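Local atomic coordinates of 2-C-methyl-D-erythritol 4-phosphate cytidylyltransferase (Thermus thermophilus HB8, PDB entry 2PX7), a protein that probably catalyses the transfer of a cytidylyl group from CTP to 2-C-methyl-D-erythritol 4-phosphate, a step of isoprenoid biosynthesis by the DXP pathway. Residues V68-P73 and A84-G89; S134-P139 and Y204-V209; M24-L29 and A104-V109; P117-G122 and A213-I218. All blocks are in the same frame, centred on the assembly; numbering follows the deposited sequence.

Contact 1: residues V68-P73 and A84-G89; sequences VLVALP and AVFLEG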
loop_
_atom_site.group_PDB
_atom_site.type_symbol
_atom_site.label_atom_id
_atom_site.label_comp_id
_atom_site.label_asym_id
_atom_site.label_seq_id
_atom_site.Cartn_x
_atom_site.Cartn_y
_atom_site.Cartn_z
ATOM N N VAL A 68 22.591 12.882 12.540
ATOM C CA VAL A 68 21.933 11.597 12.321
ATOM C C VAL A 68 22.414 10.615 13.403
ATOM O O VAL A 68 23.624 10.413 13.592
ATOM C CB VAL A 68 22.190 11.018 10.907
ATOM C CG1 VAL A 68 21.390 9.725 10.689
ATOM C CG2 VAL A 68 21.866 12.051 9.799
ATOM N N LEU A 69 21.457 10.030 14.117
ATOM C CA LEU A 69 21.741 9.066 15.183
ATOM C C LEU A 69 21.081 7.750 14.828
ATOM O O LEU A 69 19.886 7.708 14.518
ATOM C CB LEU A 69 21.210 9.591 16.517
ATOM C CG LEU A 69 21.811 10.905 17.037
ATOM C CD1 LEU A 69 20.891 11.563 18.036
ATOM C CD2 LEU A 69 23.184 10.670 17.688
ATOM N N VAL A 70 21.868 6.683 14.860
ATOM C CA VAL A 70 21.440 5.367 14.399
ATOM C C VAL A 70 21.588 4.338 15.514
ATOM O O VAL A 70 22.624 4.286 16.188
ATOM C CB VAL A 70 22.266 4.898 13.170
ATOM C CG1 VAL A 70 21.805 3.504 12.683
ATOM C CG2 VAL A 70 22.181 5.925 12.035
ATOM N N ALA A 71 20.554 3.519 15.688
ATOM C CA ALA A 71 20.578 2.414 16.631
ATOM C C ALA A 71 20.799 1.117 15.880
ATOM O O ALA A 71 20.118 0.854 14.881
ATOM C CB ALA A 71 19.281 2.350 17.409
ATOM N N LEU A 72 21.751 0.306 16.344
ATOM C CA LEU A 72 21.994 -0.988 15.728
ATOM C C LEU A 72 21.896 -2.117 16.755
ATOM O O LEU A 72 22.109 -1.886 17.945
ATOM C CB LEU A 72 23.365 -1.011 15.030
ATOM C CG LEU A 72 23.534 -0.148 13.777
ATOM C CD1 LEU A 72 24.968 -0.232 13.281
ATOM C CD2 LEU A 72 22.541 -0.553 12.672
ATOM N N PRO A 73 21.588 -3.346 16.303
ATOM C CA PRO A 73 21.473 -4.396 17.312
ATOM C C PRO A 73 22.828 -4.587 18.023
ATOM O O PRO A 73 23.870 -4.425 17.386
ATOM C CB PRO A 73 21.093 -5.641 16.501
ATOM C CG PRO A 73 20.632 -5.125 15.154
ATOM C CD PRO A 73 21.386 -3.854 14.933
ATOM N N ALA A 84 27.111 9.716 10.564
ATOM C CA ALA A 84 26.149 9.318 11.596
ATOM C C ALA A 84 26.848 8.888 12.893
ATOM O O ALA A 84 27.979 8.413 12.866
ATOM C CB ALA A 84 25.248 8.187 11.090
ATOM N N VAL A 85 26.158 9.055 14.020
ATOM C CA VAL A 85 26.612 8.528 15.314
ATOM C C VAL A 85 25.789 7.280 15.670
ATOM O O VAL A 85 24.576 7.280 15.515
ATOM C CB VAL A 85 26.566 9.626 16.416
ATOM C CG1 VAL A 85 26.776 9.035 17.816
ATOM C CG2 VAL A 85 27.615 10.725 16.120
ATOM N N PHE A 86 26.465 6.216 16.102
ATOM C CA PHE A 86 25.835 4.914 16.350
ATOM C C PHE A 86 25.776 4.546 17.832
ATOM O O PHE A 86 26.703 4.839 18.587
ATOM C CB PHE A 86 26.571 3.812 15.586
ATOM C CG PHE A 86 26.510 3.968 14.092
ATOM C CD1 PHE A 86 25.526 3.315 13.357
ATOM C CD2 PHE A 86 27.431 4.774 13.423
ATOM C CE1 PHE A 86 25.456 3.464 11.971
ATOM C CE2 PHE A 86 27.379 4.929 12.029
ATOM C CZ PHE A 86 26.384 4.275 11.302
ATOM N N LEU A 87 24.680 3.910 18.238
ATOM C CA LEU A 87 24.541 3.355 19.585
ATOM C C LEU A 87 23.865 1.995 19.470
ATOM O O LEU A 87 23.361 1.638 18.399
ATOM C CB LEU A 87 23.686 4.244 20.501
ATOM C CG LEU A 87 23.178 5.671 20.295
ATOM C CD1 LEU A 87 22.337 6.070 21.496
ATOM C CD2 LEU A 87 24.305 6.688 20.120
ATOM N N GLU A 88 23.851 1.249 20.572
ATOM C CA GLU A 88 23.190 -0.051 20.608
ATOM C C GLU A 88 21.708 0.157 20.873
ATOM O O GLU A 88 21.333 0.877 21.802
ATOM C CB GLU A 88 23.798 -0.956 21.683
ATOM C CG GLU A 88 25.304 -1.126 21.556
ATOM C CD GLU A 88 25.887 -2.126 22.533
ATOM O OE1 GLU A 88 25.436 -2.216 23.702
ATOM O OE2 GLU A 88 26.818 -2.838 22.106
ATOM N N GLY A 89 20.874 -0.444 20.032
ATOM C CA GLY A 89 19.426 -0.387 20.211
ATOM C C GLY A 89 18.917 -1.375 21.248
ATOM O O GLY A 89 19.650 -2.290 21.682
#
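Val70, Leu72 and Phe86 give up the most surface here. Val70 runs alongside Phe86 on the neighbouring strand. Val70 CB is 3.6 Å from Phe86 CD1, and its CG1 is close to CE1. The second branch, CG2, reaches back to Ala84 CB at 3.9 Å. Leu72 CD1 reaches the same ring atom, Phe86 CD1, also at 3.6 Å, its side chain lying at a slant to that of Phe86. The ring leans toward the partner strand because its CG sits beside the backbone N (chi1 -64°). An alanine in place of Val70 would probably leave Phe86 CE1 and Ala84 CB without their methyl partners and open a gap beside the CD1-CE1 side of the ring. Helix 54-61 covers this face through Leu55 and Leu59. On the other face Leu69 CD2 meets Val85 CB at 3.8 Å, and helix 93-103 lies over Leu69, Ala71 and Leu87. Five backbone bonds join the strands, from Val85 N to Val68 O at 2.9 Å through to Gly89 N to Leu72 O at 2.8 Å. This is the parallel edge pair of the Rossmann-like alpha/beta sheet of the cytidylyltransferase fold, with helices on both faces.

Contact 2: residues S134-P139 and Y204-V209; sequences SGAAVP and YPVALV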
loop_
_atom_site.group_PDB
_atom_site.type_symbol
_atom_site.label_atom_id
_atom_site.label_comp_id
_atom_site.label_asym_id
_atom_site.label_seq_id
_atom_site.Cartn_x
_atom_site.Cartn_y
_atom_site.Cartn_z
ATOM N N SER A 134 3.904 22.768 14.136
ATOM C CA SER A 134 2.878 22.075 14.901
ATOM C C SER A 134 3.440 21.271 16.073
ATOM O O SER A 134 2.698 20.919 16.990
ATOM C CB SER A 134 2.071 21.149 13.993
ATOM O OG SER A 134 2.826 19.974 13.711
ATOM N N GLY A 135 4.729 20.965 16.029
ATOM C CA GLY A 135 5.349 20.170 17.072
ATOM C C GLY A 135 5.185 18.676 16.947
ATOM O O GLY A 135 5.839 17.938 17.653
ATOM N N ALA A 136 4.295 18.224 16.068
ATOM C CA ALA A 136 4.071 16.788 15.848
ATOM C C ALA A 136 3.424 16.637 14.486
ATOM O O ALA A 136 2.339 17.149 14.293
ATOM C CB ALA A 136 3.153 16.191 16.939
ATOM N N ALA A 137 4.088 15.940 13.560
ATOM C CA ALA A 137 3.572 15.769 12.197
ATOM C C ALA A 137 3.956 14.420 11.599
ATOM O O ALA A 137 5.114 13.978 11.684
ATOM C CB ALA A 137 4.056 16.898 11.293
ATOM N N VAL A 138 2.973 13.786 10.974
ATOM C CA VAL A 138 3.097 12.440 10.437
ATOM C C VAL A 138 2.634 12.374 8.957
ATOM O O VAL A 138 1.548 12.881 8.631
ATOM C CB VAL A 138 2.228 11.486 11.314
ATOM C CG1 VAL A 138 2.129 10.125 10.715
ATOM C CG2 VAL A 138 2.809 11.412 12.733
ATOM N N PRO A 139 3.437 11.724 8.073
ATOM C CA PRO A 139 2.952 11.454 6.713
ATOM C C PRO A 139 1.997 10.266 6.641
ATOM O O PRO A 139 2.246 9.217 7.247
ATOM C CB PRO A 139 4.231 11.195 5.914
ATOM C CG PRO A 139 5.190 10.600 6.941
ATOM C CD PRO A 139 4.811 11.215 8.281
ATOM N N TYR A 204 -1.620 15.603 23.227
ATOM C CA TYR A 204 -1.063 16.532 22.231
ATOM C C TYR A 204 -1.550 16.193 20.796
ATOM O O TYR A 204 -1.439 15.042 20.356
ATOM C CB TYR A 204 0.470 16.557 22.276
ATOM C CG TYR A 204 1.094 17.779 21.586
ATOM C CD1 TYR A 204 1.473 18.897 22.324
ATOM C CD2 TYR A 204 1.292 17.808 20.198
ATOM C CE1 TYR A 204 2.030 20.018 21.715
ATOM C CE2 TYR A 204 1.850 18.933 19.567
ATOM C CZ TYR A 204 2.214 20.029 20.342
ATOM O OH TYR A 204 2.765 21.132 19.771
ATOM N N PRO A 205 -2.054 17.208 20.061
ATOM C CA PRO A 205 -2.568 16.998 18.695
ATOM C C PRO A 205 -1.451 16.637 17.708
ATOM O O PRO A 205 -0.399 17.266 17.687
ATOM C CB PRO A 205 -3.185 18.366 18.338
ATOM C CG PRO A 205 -2.385 19.360 19.177
ATOM C CD PRO A 205 -2.156 18.625 20.481
ATOM N N VAL A 206 -1.673 15.614 16.904
ATOM C CA VAL A 206 -0.659 15.228 15.921
ATOM C C VAL A 206 -1.182 15.521 14.519
ATOM O O VAL A 206 -2.153 14.928 14.094
ATOM C CB VAL A 206 -0.246 13.741 16.060
ATOM C CG1 VAL A 206 0.812 13.363 15.028
ATOM C CG2 VAL A 206 0.244 13.456 17.502
ATOM N N ALA A 207 -0.520 16.434 13.822
ATOM C CA ALA A 207 -0.916 16.827 12.481
ATOM C C ALA A 207 -0.507 15.788 11.446
ATOM O O ALA A 207 0.451 15.035 11.637
ATOM C CB ALA A 207 -0.327 18.197 12.127
ATOM N N LEU A 208 -1.255 15.757 10.351
ATOM C CA LEU A 208 -1.038 14.828 9.267
ATOM C C LEU A 208 -0.603 15.574 8.014
ATOM O O LEU A 208 -1.114 16.649 7.735
ATOM C CB LEU A 208 -2.317 14.032 8.986
ATOM C CG LEU A 208 -2.983 13.259 10.137
ATOM C CD1 LEU A 208 -4.194 12.481 9.629
ATOM C CD2 LEU A 208 -1.983 12.316 10.828
ATOM N N VAL A 209 0.346 15.003 7.274
ATOM C CA VAL A 209 0.735 15.524 5.954
ATOM C C VAL A 209 0.677 14.396 4.933
ATOM O O VAL A 209 0.616 13.233 5.309
ATOM C CB VAL A 209 2.147 16.191 5.921
ATOM C CG1 VAL A 209 2.233 17.356 6.916
ATOM C CG2 VAL A 209 3.277 15.177 6.122
HETATM O O HOH W 1 0.222 19.449 16.236
#
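Ser134 O is gripped twice. The Tyr204 hydroxyl donates to it at 2.8 Å from OH, tilted 34° from the carbonyl plane. A water also donates to Ser134 O and, at 2.7 Å, to Pro205 O, so it bridges the two segments. The carbonyl lies at the edge of the Tyr204 ring, near its plane. Tyr204 CG stands opposite the backbone N (chi1 -163°), which sends the ring across to the end of helix 121-134. Ala136 CB approaches the ring obliquely, 4.0 Å from CE2. A phenylalanine here lacks the hydroxyl, so the ring would probably be held less firmly and Ser134 O left to the water. Gly135 has positive phi where the chain leaves the helix, and a CB there would clash with Tyr204 OH.

Beyond the turn the two segments run parallel. Ala207 N bonds to Ala136 O, Val138 N to Ala207 O and Val209 N to Val138 O, the last at 2.8 Å. Val138 CG2 meets Val206 CG1 at 3.6 Å, the two side chains crossing at a slant. Strand 207-210 is one of the two outermost strands of the main sheet within this chain, and strand 165-174 flanks 136-142 on its other side. Helix 121-134 packs on Ala137, Pro139 and Val209. Helix 195-201 packs on Val138, Tyr204 and Val206, and Tyr155 of the second subunit also touches both valines.

Contact 3: residues M24-L29 and A104-V109; sequences MEVSVL and ASLPLV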
loop_
_atom_site.group_PDB
_atom_site.type_symbol
_atom_site.label_atom_id
_atom_site.label_comp_id
_atom_site.label_asym_id
_atom_site.label_seq_id
_atom_site.Cartn_x
_atom_site.Cartn_y
_atom_site.Cartn_z
ATOM N N MET A 24 22.274 22.246 7.855
ATOM C CA MET A 24 21.242 22.745 6.878
ATOM C C MET A 24 19.806 22.274 7.182
ATOM O O MET A 24 18.845 22.943 6.788
ATOM C CB MET A 24 21.612 22.381 5.437
ATOM C CG MET A 24 20.864 23.214 4.394
ATOM S SD MET A 24 20.218 22.280 2.982
ATOM C CE MET A 24 18.820 21.425 3.728
ATOM N N GLU A 25 19.661 21.117 7.833
ATOM C CA GLU A 25 18.408 20.767 8.522
ATOM C C GLU A 25 18.585 20.729 10.053
ATOM O O GLU A 25 18.837 21.789 10.628
ATOM C CB GLU A 25 17.769 19.493 7.956
ATOM C CG GLU A 25 16.950 19.706 6.685
ATOM C CD GLU A 25 16.241 18.441 6.225
ATOM O OE1 GLU A 25 16.786 17.331 6.396
ATOM O OE2 GLU A 25 15.140 18.545 5.673
ATOM N N VAL A 26 18.424 19.552 10.699
ATOM C CA VAL A 26 18.409 19.360 12.224
ATOM C C VAL A 26 18.580 17.875 12.827
ATOM O O VAL A 26 19.534 17.216 12.465
ATOM C CB VAL A 26 17.357 20.274 12.969
ATOM C CG1 VAL A 26 17.988 21.595 13.368
ATOM C CG2 VAL A 26 16.133 20.571 12.130
ATOM N N SER A 27 17.734 17.342 13.722
ATOM C CA SER A 27 18.069 16.018 14.395
ATOM C C SER A 27 17.347 14.657 14.002
ATOM O O SER A 27 16.190 14.438 14.329
ATOM C CB SER A 27 18.027 16.215 15.911
ATOM O OG SER A 27 18.915 15.362 16.602
ATOM N N VAL A 28 18.049 13.726 13.352
ATOM C CA VAL A 28 17.407 12.532 12.762
ATOM C C VAL A 28 17.679 11.239 13.551
ATOM O O VAL A 28 18.838 10.877 13.774
ATOM C CB VAL A 28 17.830 12.331 11.263
ATOM C CG1 VAL A 28 17.251 11.064 10.706
ATOM C CG2 VAL A 28 17.423 13.531 10.396
ATOM N N LEU A 29 16.616 10.542 13.964
ATOM C CA LEU A 29 16.770 9.292 14.728
ATOM C C LEU A 29 16.359 8.103 13.893
ATOM O O LEU A 29 15.234 8.059 13.402
ATOM C CB LEU A 29 15.971 9.320 16.045
ATOM C CG LEU A 29 15.962 10.640 16.833
ATOM C CD1 LEU A 29 15.145 10.495 18.134
ATOM C CD2 LEU A 29 17.392 11.079 17.143
ATOM N N ALA A 104 19.951 13.071 21.318
ATOM C CA ALA A 104 19.574 14.136 20.377
ATOM C C ALA A 104 20.001 15.515 20.905
ATOM O O ALA A 104 19.773 15.816 22.067
ATOM C CB ALA A 104 18.060 14.096 20.100
ATOM N N SER A 105 20.626 16.344 20.060
ATOM C CA SER A 105 21.142 17.639 20.519
ATOM C C SER A 105 20.319 18.835 20.053
ATOM O O SER A 105 20.435 19.936 20.616
ATOM C CB SER A 105 22.632 17.812 20.159
ATOM O OG SER A 105 22.830 17.852 18.756
ATOM N N LEU A 106 19.450 18.608 19.067
ATOM C CA LEU A 106 18.672 19.682 18.449
ATOM C C LEU A 106 17.184 19.629 18.872
ATOM O O LEU A 106 16.676 18.554 19.191
ATOM C CB LEU A 106 18.864 19.631 16.926
ATOM C CG LEU A 106 20.350 19.776 16.533
ATOM C CD1 LEU A 106 20.651 19.126 15.205
ATOM C CD2 LEU A 106 20.799 21.250 16.532
ATOM N N PRO A 107 16.502 20.791 18.919
ATOM C CA PRO A 107 15.128 20.872 19.436
ATOM C C PRO A 107 14.028 20.323 18.525
ATOM O O PRO A 107 12.839 20.371 18.889
ATOM C CB PRO A 107 14.924 22.373 19.654
ATOM C CG PRO A 107 15.797 23.017 18.637
ATOM C CD PRO A 107 17.018 22.125 18.537
ATOM N N LEU A 108 14.428 19.811 17.359
ATOM C CA LEU A 108 13.500 19.184 16.424
ATOM C C LEU A 108 14.035 17.816 16.017
ATOM O O LEU A 108 15.231 17.668 15.779
ATOM C CB LEU A 108 13.299 20.087 15.201
ATOM C CG LEU A 108 11.953 19.921 14.505
ATOM C CD1 LEU A 108 10.875 20.717 15.189
ATOM C CD2 LEU A 108 12.072 20.348 13.058
ATOM N N VAL A 109 13.160 16.808 15.971
ATOM C CA VAL A 109 13.584 15.457 15.593
ATOM C C VAL A 109 12.765 14.887 14.454
ATOM O O VAL A 109 11.576 15.120 14.377
ATOM C CB VAL A 109 13.539 14.412 16.763
ATOM C CG1 VAL A 109 14.718 14.552 17.637
ATOM C CG2 VAL A 109 12.210 14.489 17.579
#
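The side chain of Ser27 sits against residues 104-108. Its CB is 3.2 Å from Leu108 O and 3.7 Å from Leu106 CB, so the first atom of the side chain is already wedged between two residues of the other segment. The next atom, OG, passes Ala104 CB at 3.8 Å. The hydroxyl finds its polar partner in Glu67, to which OG is hydrogen-bonded. The same carboxylate oxygen, OE1, takes the N-H of Ser105, so Glu67 ties Ser27 to the loop from outside both segments.

Strands 27-31 and 108-111 are parallel neighbours within the central sheet of the Rossmann-like fold. They start to pair at Ser27 and Val109. The backbone bond from Ser27 N to Leu108 O is weak, at 3.3 Å and 135°. Val109 CA approaches Ser27 O at 3.1 Å in a CA-H...O contact.

With Leu106 CG beside its own backbone N (chi1 -59°), the branch is carried back over Val26, and CD1 comes within 3.4 Å of Val26 C. Val26 turns its methyls to two leucines: CG1 meets Leu106 CD1, and CG2 meets Leu108 CD2 at 4.2 Å. The Leu29 side chain crosses that of Val109 at a slant, CD1 against CG1, and helix 175-188 packs against Val109 through Thr175 and Leu178.

Contact 4: residues P117-G122 and A213-I218; sequences PFVSRG and ATAFKI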
loop_
_atom_site.group_PDB
_atom_site.type_symbol
_atom_site.label_atom_id
_atom_site.label_comp_id
_atom_site.label_asym_id
_atom_site.label_seq_id
_atom_site.Cartn_x
_atom_site.Cartn_y
_atom_site.Cartn_z
ATOM N N PRO A 117 13.462 2.943 2.460
ATOM C CA PRO A 117 14.624 3.608 1.833
ATOM C C PRO A 117 14.327 4.737 0.841
ATOM O O PRO A 117 15.151 5.647 0.693
ATOM C CB PRO A 117 15.342 2.458 1.130
ATOM C CG PRO A 117 14.249 1.462 0.822
ATOM C CD PRO A 117 13.283 1.558 1.963
ATOM N N PHE A 118 13.170 4.703 0.181
ATOM C CA PHE A 118 12.896 5.642 -0.914
ATOM C C PHE A 118 12.018 6.795 -0.454
ATOM O O PHE A 118 10.881 6.974 -0.886
ATOM C CB PHE A 118 12.330 4.910 -2.144
ATOM C CG PHE A 118 13.143 3.702 -2.554
ATOM C CD1 PHE A 118 14.502 3.825 -2.835
ATOM C CD2 PHE A 118 12.552 2.450 -2.655
ATOM C CE1 PHE A 118 15.260 2.721 -3.200
ATOM C CE2 PHE A 118 13.301 1.336 -3.032
ATOM C CZ PHE A 118 14.659 1.470 -3.300
ATOM N N VAL A 119 12.564 7.572 0.468
ATOM C CA VAL A 119 11.881 8.753 0.952
ATOM C C VAL A 119 12.536 9.925 0.248
ATOM O O VAL A 119 13.763 10.031 0.220
ATOM C CB VAL A 119 11.871 8.863 2.521
ATOM C CG1 VAL A 119 11.115 7.695 3.110
ATOM C CG2 VAL A 119 13.252 8.860 3.092
ATOM N N SER A 120 11.708 10.770 -0.355
ATOM C CA SER A 120 12.181 11.868 -1.182
ATOM C C SER A 120 12.488 13.072 -0.325
ATOM O O SER A 120 12.023 13.169 0.820
ATOM C CB SER A 120 11.125 12.241 -2.235
ATOM O OG SER A 120 9.936 12.737 -1.634
ATOM N N ARG A 121 13.260 13.993 -0.889
ATOM C CA ARG A 121 13.568 15.253 -0.237
ATOM C C ARG A 121 12.286 16.039 0.005
ATOM O O ARG A 121 12.153 16.727 1.017
ATOM C CB ARG A 121 14.568 16.076 -1.066
ATOM C CG ARG A 121 15.532 16.882 -0.200
ATOM C CD ARG A 121 15.803 18.283 -0.772
ATOM N NE ARG A 121 15.498 19.347 0.199
ATOM C CZ ARG A 121 16.280 19.713 1.222
ATOM N NH1 ARG A 121 17.440 19.099 1.450
ATOM N NH2 ARG A 121 15.895 20.698 2.033
ATOM N N GLY A 122 11.349 15.933 -0.935
ATOM C CA GLY A 122 10.026 16.518 -0.789
ATOM C C GLY A 122 9.292 16.035 0.458
ATOM O O GLY A 122 8.729 16.841 1.181
ATOM N N ALA A 213 3.949 7.217 -2.086
ATOM C CA ALA A 213 3.859 5.814 -2.446
ATOM C C ALA A 213 5.208 5.127 -2.475
ATOM O O ALA A 213 5.298 3.924 -2.255
ATOM C CB ALA A 213 3.145 5.650 -3.810
ATOM N N THR A 214 6.253 5.896 -2.755
ATOM C CA THR A 214 7.608 5.363 -2.838
ATOM C C THR A 214 8.212 5.084 -1.462
ATOM O O THR A 214 9.144 4.295 -1.355
ATOM C CB THR A 214 8.527 6.321 -3.590
ATOM O OG1 THR A 214 8.390 7.626 -3.015
ATOM C CG2 THR A 214 8.136 6.377 -5.078
ATOM N N ALA A 215 7.676 5.727 -0.423
ATOM C CA ALA A 215 8.139 5.521 0.945
ATOM C C ALA A 215 7.551 4.270 1.616
ATOM O O ALA A 215 7.297 4.271 2.820
ATOM C CB ALA A 215 7.864 6.746 1.780
ATOM N N PHE A 216 7.374 3.199 0.846
ATOM C CA PHE A 216 6.818 1.965 1.381
ATOM C C PHE A 216 7.847 1.243 2.243
ATOM O O PHE A 216 9.063 1.434 2.093
ATOM C CB PHE A 216 6.269 1.045 0.269
ATOM C CG PHE A 216 7.311 0.602 -0.741
ATOM C CD1 PHE A 216 8.040 -0.560 -0.549
ATOM C CD2 PHE A 216 7.549 1.348 -1.881
ATOM C CE1 PHE A 216 9.008 -0.970 -1.485
ATOM C CE2 PHE A 216 8.518 0.953 -2.809
ATOM C CZ PHE A 216 9.239 -0.207 -2.605
ATOM N N LYS A 217 7.347 0.426 3.158
ATOM C CA LYS A 217 8.195 -0.309 4.081
ATOM C C LYS A 217 8.543 -1.645 3.435
ATOM O O LYS A 217 7.670 -2.309 2.900
ATOM C CB LYS A 217 7.468 -0.516 5.422
ATOM C CG LYS A 217 8.296 -1.200 6.497
ATOM C CD LYS A 217 7.573 -1.291 7.852
ATOM C CE LYS A 217 8.610 -1.444 8.990
ATOM N NZ LYS A 217 8.045 -2.004 10.272
ATOM N N ILE A 218 9.821 -2.024 3.468
ATOM C CA ILE A 218 10.224 -3.355 3.003
ATOM C C ILE A 218 10.056 -4.340 4.148
ATOM O O ILE A 218 10.837 -4.344 5.116
ATOM C CB ILE A 218 11.665 -3.393 2.457
ATOM C CG1 ILE A 218 11.811 -2.422 1.286
ATOM C CG2 ILE A 218 12.042 -4.837 2.064
ATOM C CD1 ILE A 218 13.245 -2.215 0.807
HETATM O O HOH W 2 10.644 3.141 0.596
#
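Phe118 and Thr214 make the direct polar link. Thr214 OG1 donates to Phe118 O at 3.3 Å, a weak bond. The threonine hydroxyl lies between its own backbone N and carbonyl carbon (chi1 51°), which turns it toward the Phe118 carbonyl.

Water does more of the polar work. One molecule accepts from Phe118 N at 3.0 Å. It donates to Thr214 O at 2.7 Å and to Phe216 O at 2.8 Å. Three backbone groups of the two segments thus meet at a single water.

The apolar contacts are three. Val119 CG1 meets Ala215 CB at 3.6 Å. Pro117 CG touches Ile218 CD1 at 3.8 Å, the proline ring and the isoleucine side chain crossing at about a right angle. Phe118 CD2 meets Phe216 CZ at 4.2 Å, with CZ near the plane of the Phe118 ring, at its edge. Pro117 CG lies over the centre of one face of that ring. Trp57 meets Phe118 edge-to-face, and helix 221-231 packs on Phe118 through Ala227 and Leu230. Val225 and Leu226 of the second subunit pack on Thr214 and Phe216, respectively.

The loop 213-218 carries Lys217, predicted to position the substrate 2-C-methyl-D-erythritol 4-phosphate for attack. Ile218 O is hydrogen-bonded to Lys44 NZ, a predicted transition-state stabiliser, and the Ile218 backbone also bonds to Ala115. Between the two segments themselves the direct polar link is weak, so their fit probably rests largely on apolar packing and the shared water.

Contacts 1, 2 and 3 all lie on the main sheet. Contact 1 is at one edge strand and contact 2 at the other, their centres 25 Å apart on opposite sides of the chain's centre. Contact 3 lies between them. It touches contact 1, where Leu69 N is probably hydrogen-bonded to Val28 O at 2.8 Å, but stays about 6 Å from contact 2 at the nearest atoms. Contact 4 lies nearest the predicted active-site residues: it holds Lys217, and the side chain of Ile218 is about 5 Å from that of Lys44. The side chain of Leu72 in contact 1 is about 8 Å from that of Lys44. Contacts 2 and 4 both touch the second subunit.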